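Local coordinates for protein prolyl endopeptidase (Myxococcus xanthus, PDB 2BKL) that probably cleaves oligopeptides on the carboxyl side of proline, and less readily alanine, as a serine peptidase of the S9A family, at residues 604-618 / 637-651. Residues are numbered along the deposited sequence; the frame is centred on the assembly and turned at random.
Sequences RYPALLMMAADHDDR and NPATALLRIEANAGH. With ZAH (N-[(benzyloxy)carbonyl]-L-alanyl-L-proline), chain C.
D616 and H651 meet where two parallel strands run out into loops, a worked example of how loops at the ends of strands bring a carboxylate and an imidazole together. The imidazole offers ND1 to D616 OD2 at 2.7 Å; the bond is nearly straight (172°) and lies in the ring plane, on the syn side of the carboxylate, whose plane is turned 56° from the ring. D616 OD1 accepts R618 N, closing an Asx turn, and also V619 N, which limits the carboxylate's rotation. The ring of H651 swings away from its own backbone N (chi1 -171°) and reaches the bound Z-Ala-Pro, NE2 lying 3.6 Å from ZAH C1. S533 touches the same ring, consistent with the Ser-His-Asp triad of prolyl oligopeptidases. R618 crosses H651 at about a right angle, its guanidinium sandwiched between H651 CD2 and ZAH C24; NH1 donates to ZAH O9 (2.8 Å) while D145 pairs with NE.

Strands 607-613 and 641-646, joined through helix 622-632, form a beta-alpha-beta crossover at one edge of the alpha/beta-hydrolase sheet. Backbone bonds alternate from L608 N to D614 N. L643 CD1 packs against M610 CB and A612 CB on the side facing that helix; on the other, R644 NH1 bridges E646 OE1 at 2.8 Å and NE pairs with D666 of helix 657-674.

Just beyond, the D614 carboxylate grips the turn at 647-649, which leaves the neighbouring strand, with both oxygens, OD1 taking A649 N at 3.0 Å and OD2 taking N648 N at 2.9 Å, each on its syn side. An alanine here would leave both amides without these acceptors and is likely to let the turn leading to H651 shift. Nearby, H615 N holds A649 O. At the far end, N637 OD1 receives Y605 N from above its carbonyl plane, and the amide meets the tyrosine ring edge almost perpendicularly.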
loop_
_atom_site.group_PDB
_atom_site.type_symbol
_atom_site.label_atom_id
_atom_site.label_comp_id
_atom_site.label_asym_id
_atom_site.label_seq_id
_atom_site.Cartn_x
_atom_site.Cartn_y
_atom_site.Cartn_z
ATOM N N ARG A 604 22.378 22.006 -9.956
ATOM C CA ARG A 604 22.839 20.639 -10.140
ATOM C C ARG A 604 21.964 19.750 -9.270
ATOM O O ARG A 604 21.998 19.815 -8.041
ATOM C CB ARG A 604 24.318 20.475 -9.782
ATOM C CG ARG A 604 25.258 21.407 -10.571
ATOM C CD ARG A 604 26.632 21.650 -9.906
ATOM N NE ARG A 604 27.711 20.974 -10.629
ATOM C CZ ARG A 604 28.051 19.692 -10.476
ATOM N NH1 ARG A 604 27.411 18.909 -9.608
ATOM N NH2 ARG A 604 29.047 19.186 -11.199
ATOM N N TYR A 605 21.171 18.923 -9.926
ATOM C CA TYR A 605 20.269 18.019 -9.241
ATOM C C TYR A 605 20.982 16.722 -8.921
ATOM O O TYR A 605 21.947 16.340 -9.568
ATOM C CB TYR A 605 18.999 17.765 -10.105
ATOM C CG TYR A 605 18.101 18.983 -10.062
ATOM C CD1 TYR A 605 17.332 19.268 -8.941
ATOM C CD2 TYR A 605 18.075 19.899 -11.119
ATOM C CE1 TYR A 605 16.548 20.364 -8.890
ATOM C CE2 TYR A 605 17.318 21.029 -11.055
ATOM C CZ TYR A 605 16.559 21.275 -9.950
ATOM O OH TYR A 605 15.838 22.433 -9.836
ATOM N N PRO A 606 20.433 15.998 -7.966
ATOM C CA PRO A 606 20.841 14.608 -7.789
ATOM C C PRO A 606 20.575 13.807 -9.047
ATOM O O PRO A 606 19.651 14.118 -9.804
ATOM C CB PRO A 606 19.919 14.104 -6.664
ATOM C CG PRO A 606 19.330 15.275 -6.048
ATOM C CD PRO A 606 19.398 16.396 -7.003
ATOM N N ALA A 607 21.329 12.745 -9.258
ATOM C CA ALA A 607 21.004 11.762 -10.299
ATOM C C ALA A 607 19.599 11.210 -10.045
ATOM O O ALA A 607 19.240 11.001 -8.891
ATOM C CB ALA A 607 22.037 10.642 -10.310
ATOM N N LEU A 608 18.833 10.946 -11.102
ATOM C CA LEU A 608 17.447 10.562 -10.984
ATOM C C LEU A 608 17.151 9.315 -11.780
ATOM O O LEU A 608 17.461 9.262 -12.976
ATOM C CB LEU A 608 16.561 11.708 -11.450
ATOM C CG LEU A 608 15.070 11.484 -11.529
ATOM C CD1 LEU A 608 14.513 11.186 -10.129
ATOM C CD2 LEU A 608 14.360 12.708 -12.121
ATOM N N LEU A 609 16.566 8.303 -11.134
ATOM C CA LEU A 609 16.010 7.136 -11.807
ATOM C C LEU A 609 14.501 7.093 -11.530
ATOM O O LEU A 609 14.077 6.943 -10.393
ATOM C CB LEU A 609 16.664 5.846 -11.315
ATOM C CG LEU A 609 16.120 4.512 -11.834
ATOM C CD1 LEU A 609 16.150 4.460 -13.359
ATOM C CD2 LEU A 609 16.858 3.319 -11.229
ATOM N N MET A 610 13.705 7.258 -12.587
ATOM C CA MET A 610 12.247 7.238 -12.521
ATOM C C MET A 610 11.831 5.818 -12.843
ATOM O O MET A 610 12.090 5.327 -13.960
ATOM C CB MET A 610 11.695 8.076 -13.667
ATOM C CG MET A 610 11.398 9.553 -13.557
ATOM S SD MET A 610 11.571 10.314 -12.037
ATOM C CE MET A 610 9.925 11.061 -11.961
ATOM N N MET A 611 11.127 5.167 -11.948
ATOM C CA MET A 611 10.664 3.801 -12.157
ATOM C C MET A 611 9.171 3.806 -12.411
ATOM O O MET A 611 8.336 3.813 -11.493
ATOM C CB MET A 611 11.015 2.895 -11.004
ATOM C CG MET A 611 12.434 3.039 -10.620
ATOM S SD MET A 611 13.341 1.738 -9.788
ATOM C CE MET A 611 13.021 0.242 -10.796
ATOM N N ALA A 612 8.832 3.768 -13.684
ATOM C CA ALA A 612 7.445 3.865 -14.131
ATOM C C ALA A 612 6.921 2.501 -14.552
ATOM O O ALA A 612 7.658 1.527 -14.677
ATOM C CB ALA A 612 7.353 4.838 -15.270
ATOM N N ALA A 613 5.604 2.440 -14.692
ATOM C CA ALA A 613 4.867 1.233 -15.051
ATOM C C ALA A 613 3.908 1.577 -16.173
ATOM O O ALA A 613 3.149 2.549 -16.068
ATOM C CB ALA A 613 4.107 0.715 -13.865
ATOM N N ASP A 614 3.897 0.758 -17.216
ATOM C CA ASP A 614 3.121 1.054 -18.423
ATOM C C ASP A 614 1.607 0.933 -18.299
ATOM O O ASP A 614 0.890 1.489 -19.129
ATOM C CB ASP A 614 3.622 0.269 -19.648
ATOM C CG ASP A 614 3.361 -1.217 -19.584
ATOM O OD1 ASP A 614 2.823 -1.708 -18.566
ATOM O OD2 ASP A 614 3.689 -1.958 -20.546
ATOM N N HIS A 615 1.121 0.218 -17.289
ATOM C CA HIS A 615 -0.315 -0.007 -17.139
ATOM C C HIS A 615 -0.807 0.439 -15.771
ATOM O O HIS A 615 -1.753 -0.114 -15.231
ATOM C CB HIS A 615 -0.660 -1.484 -17.344
ATOM C CG HIS A 615 -0.892 -1.859 -18.765
ATOM N ND1 HIS A 615 0.096 -2.394 -19.559
ATOM C CD2 HIS A 615 -2.003 -1.788 -19.531
ATOM C CE1 HIS A 615 -0.395 -2.642 -20.760
ATOM N NE2 HIS A 615 -1.667 -2.283 -20.772
ATOM N N ASP A 616 -0.206 1.485 -15.238
ATOM C CA ASP A 616 -0.672 2.056 -13.969
ATOM C C ASP A 616 -1.973 2.822 -14.186
ATOM O O ASP A 616 -1.994 3.948 -14.682
ATOM C CB ASP A 616 0.413 2.936 -13.358
ATOM C CG ASP A 616 0.129 3.322 -11.928
ATOM O OD1 ASP A 616 -1.051 3.208 -11.470
ATOM O OD2 ASP A 616 1.063 3.734 -11.201
ATOM N N ASP A 617 -3.067 2.168 -13.817
ATOM C CA ASP A 617 -4.410 2.752 -13.907
ATOM C C ASP A 617 -4.892 3.402 -12.604
ATOM O O ASP A 617 -6.084 3.659 -12.406
ATOM C CB ASP A 617 -5.456 1.720 -14.419
ATOM C CG ASP A 617 -5.597 0.492 -13.530
ATOM O OD1 ASP A 617 -4.778 0.303 -12.609
ATOM O OD2 ASP A 617 -6.549 -0.335 -13.734
ATOM N N ARG A 618 -3.960 3.682 -11.726
ATOM C CA ARG A 618 -4.243 4.372 -10.471
ATOM C C ARG A 618 -3.595 5.748 -10.494
ATOM O O ARG A 618 -4.292 6.767 -10.457
ATOM C CB ARG A 618 -3.754 3.543 -9.293
ATOM C CG ARG A 618 -4.296 4.049 -7.962
ATOM C CD ARG A 618 -3.827 3.324 -6.694
ATOM N NE ARG A 618 -4.026 1.880 -6.775
ATOM C CZ ARG A 618 -3.589 1.009 -5.865
ATOM N NH1 ARG A 618 -2.999 1.410 -4.750
ATOM N NH2 ARG A 618 -3.763 -0.294 -6.053
ATOM N N ASN A 637 21.945 21.363 -15.402
ATOM C CA ASN A 637 21.895 20.096 -14.691
ATOM C C ASN A 637 22.696 19.024 -15.429
ATOM O O ASN A 637 22.265 18.589 -16.477
ATOM C CB ASN A 637 20.454 19.591 -14.571
ATOM C CG ASN A 637 20.393 18.311 -13.777
ATOM O OD1 ASN A 637 21.249 18.068 -12.915
ATOM N ND2 ASN A 637 19.385 17.473 -14.057
ATOM N N PRO A 638 23.826 18.602 -14.867
ATOM C CA PRO A 638 24.685 17.602 -15.518
ATOM C C PRO A 638 24.409 16.156 -15.110
ATOM O O PRO A 638 24.942 15.230 -15.742
ATOM C CB PRO A 638 26.071 18.018 -15.040
ATOM C CG PRO A 638 25.846 18.527 -13.655
ATOM C CD PRO A 638 24.437 19.096 -13.620
ATOM N N ALA A 639 23.577 15.965 -14.087
ATOM C CA ALA A 639 23.320 14.638 -13.538
ATOM C C ALA A 639 22.342 13.861 -14.393
ATOM O O ALA A 639 21.422 14.426 -15.003
ATOM C CB ALA A 639 22.784 14.752 -12.124
ATOM N N THR A 640 22.545 12.546 -14.424
ATOM C CA THR A 640 21.724 11.662 -15.220
ATOM C C THR A 640 20.277 11.711 -14.743
ATOM O O THR A 640 20.027 11.901 -13.551
ATOM C CB THR A 640 22.238 10.232 -15.161
ATOM O OG1 THR A 640 23.645 10.170 -15.436
ATOM C CG2 THR A 640 21.641 9.440 -16.289
ATOM N N ALA A 641 19.337 11.570 -15.667
ATOM C CA ALA A 641 17.907 11.507 -15.331
ATOM C C ALA A 641 17.279 10.524 -16.308
ATOM O O ALA A 641 17.268 10.790 -17.503
ATOM C CB ALA A 641 17.266 12.880 -15.430
ATOM N N LEU A 642 16.817 9.379 -15.814
ATOM C CA LEU A 642 16.396 8.253 -16.625
ATOM C C LEU A 642 14.959 7.911 -16.367
ATOM O O LEU A 642 14.542 7.924 -15.209
ATOM C CB LEU A 642 17.277 7.027 -16.323
ATOM C CG LEU A 642 18.786 7.205 -16.491
ATOM C CD1 LEU A 642 19.542 5.986 -16.031
ATOM C CD2 LEU A 642 19.148 7.522 -17.918
ATOM N N LEU A 643 14.209 7.587 -17.415
ATOM C CA LEU A 643 12.857 7.091 -17.296
ATOM C C LEU A 643 12.823 5.625 -17.723
ATOM O O LEU A 643 12.926 5.313 -18.899
ATOM C CB LEU A 643 11.898 7.935 -18.161
ATOM C CG LEU A 643 10.439 7.458 -18.199
ATOM C CD1 LEU A 643 9.765 7.551 -16.848
ATOM C CD2 LEU A 643 9.636 8.257 -19.231
ATOM N N ARG A 644 12.690 4.734 -16.756
ATOM C CA ARG A 644 12.575 3.306 -16.983
ATOM C C ARG A 644 11.106 2.884 -16.922
ATOM O O ARG A 644 10.464 3.102 -15.892
ATOM C CB ARG A 644 13.351 2.606 -15.903
ATOM C CG ARG A 644 13.451 1.089 -16.039
ATOM C CD ARG A 644 13.918 0.442 -14.751
ATOM N NE ARG A 644 14.199 -0.970 -14.862
ATOM C CZ ARG A 644 13.296 -1.945 -14.787
ATOM N NH1 ARG A 644 12.015 -1.709 -14.615
ATOM N NH2 ARG A 644 13.710 -3.194 -14.903
ATOM N N ILE A 645 10.569 2.286 -17.979
ATOM C CA ILE A 645 9.169 1.932 -18.014
ATOM C C ILE A 645 9.028 0.423 -17.956
ATOM O O ILE A 645 9.455 -0.286 -18.872
ATOM C CB ILE A 645 8.481 2.517 -19.261
ATOM C CG1 ILE A 645 8.707 4.049 -19.364
ATOM C CG2 ILE A 645 6.981 2.154 -19.273
ATOM C CD1 ILE A 645 8.190 4.667 -20.698
ATOM N N GLU A 646 8.449 -0.083 -16.882
ATOM C CA GLU A 646 8.263 -1.518 -16.748
ATOM C C GLU A 646 7.104 -1.963 -17.617
ATOM O O GLU A 646 6.039 -1.353 -17.584
ATOM C CB GLU A 646 7.977 -1.841 -15.286
ATOM C CG GLU A 646 7.803 -3.314 -14.940
ATOM C CD GLU A 646 9.101 -4.048 -14.679
ATOM O OE1 GLU A 646 9.961 -3.517 -13.940
ATOM O OE2 GLU A 646 9.213 -5.212 -15.143
ATOM N N ALA A 647 7.316 -3.040 -18.369
ATOM C CA ALA A 647 6.300 -3.557 -19.252
ATOM C C ALA A 647 5.286 -4.431 -18.508
ATOM O O ALA A 647 5.626 -5.087 -17.532
ATOM C CB ALA A 647 6.942 -4.348 -20.377
ATOM N N ASN A 648 4.052 -4.398 -18.978
ATOM C CA ASN A 648 2.958 -5.200 -18.448
ATOM C C ASN A 648 2.833 -5.084 -16.953
ATOM O O ASN A 648 2.750 -6.070 -16.244
ATOM C CB ASN A 648 3.129 -6.645 -18.897
ATOM C CG ASN A 648 3.191 -6.754 -20.404
ATOM O OD1 ASN A 648 2.262 -6.363 -21.093
ATOM N ND2 ASN A 648 4.302 -7.211 -20.905
ATOM N N ALA A 649 2.808 -3.848 -16.487
ATOM C CA ALA A 649 2.900 -3.579 -15.074
ATOM C C ALA A 649 1.857 -2.576 -14.620
ATOM O O ALA A 649 1.699 -1.512 -15.210
ATOM C CB ALA A 649 4.288 -3.065 -14.735
ATOM N N GLY A 650 1.161 -2.932 -13.546
ATOM C CA GLY A 650 0.308 -2.014 -12.819
ATOM C C GLY A 650 1.081 -1.231 -11.778
ATOM O O GLY A 650 2.321 -1.247 -11.747
ATOM N N HIS A 651 0.320 -0.561 -10.926
ATOM C CA HIS A 651 0.847 0.331 -9.903
ATOM C C HIS A 651 1.847 -0.358 -8.997
ATOM O O HIS A 651 2.835 0.252 -8.562
ATOM C CB HIS A 651 -0.284 0.909 -9.066
ATOM C CG HIS A 651 0.166 1.996 -8.152
ATOM N ND1 HIS A 651 0.678 3.179 -8.628
ATOM C CD2 HIS A 651 0.248 2.059 -6.802
ATOM C CE1 HIS A 651 1.059 3.933 -7.609
ATOM N NE2 HIS A 651 0.783 3.290 -6.488
HETATM C C1 ZAH C . 0.190 5.764 -3.924
HETATM O O2 ZAH C . 0.659 6.403 -2.758
HETATM C C3 ZAH C . -1.239 6.203 -4.321
HETATM C C4 ZAH C . -1.303 7.693 -4.665
HETATM C C5 ZAH C . -1.669 8.420 -3.377
HETATM C C6 ZAH C . -2.385 7.425 -2.502
HETATM N N7 ZAH C . -2.217 6.163 -3.211
HETATM C C8 ZAH C . -2.813 5.037 -2.825
HETATM O O9 ZAH C . -2.652 3.964 -3.578
HETATM C C10 ZAH C . -3.898 5.026 -1.726
HETATM C C11 ZAH C . -3.101 4.920 -0.426
HETATM N N14 ZAH C . -4.766 3.880 -1.833
HETATM C C15 ZAH C . -5.691 3.807 -2.760
HETATM O O16 ZAH C . -5.928 4.805 -3.572
HETATM O O17 ZAH C . -6.473 2.608 -2.841
HETATM C C18 ZAH C . -7.355 2.551 -3.991
HETATM C C19 ZAH C . -7.943 1.150 -4.193
HETATM C C20 ZAH C . -8.818 0.630 -3.230
HETATM C C21 ZAH C . -9.351 -0.649 -3.396
HETATM C C22 ZAH C . -9.027 -1.393 -4.534
HETATM C C23 ZAH C . -8.174 -0.869 -5.509
HETATM C C24 ZAH C . -7.630 0.403 -5.335
HETATM O O HOH W 1 19.216 14.816 -12.569
HETATM O O HOH W 2 -2.589 -0.443 -11.026
#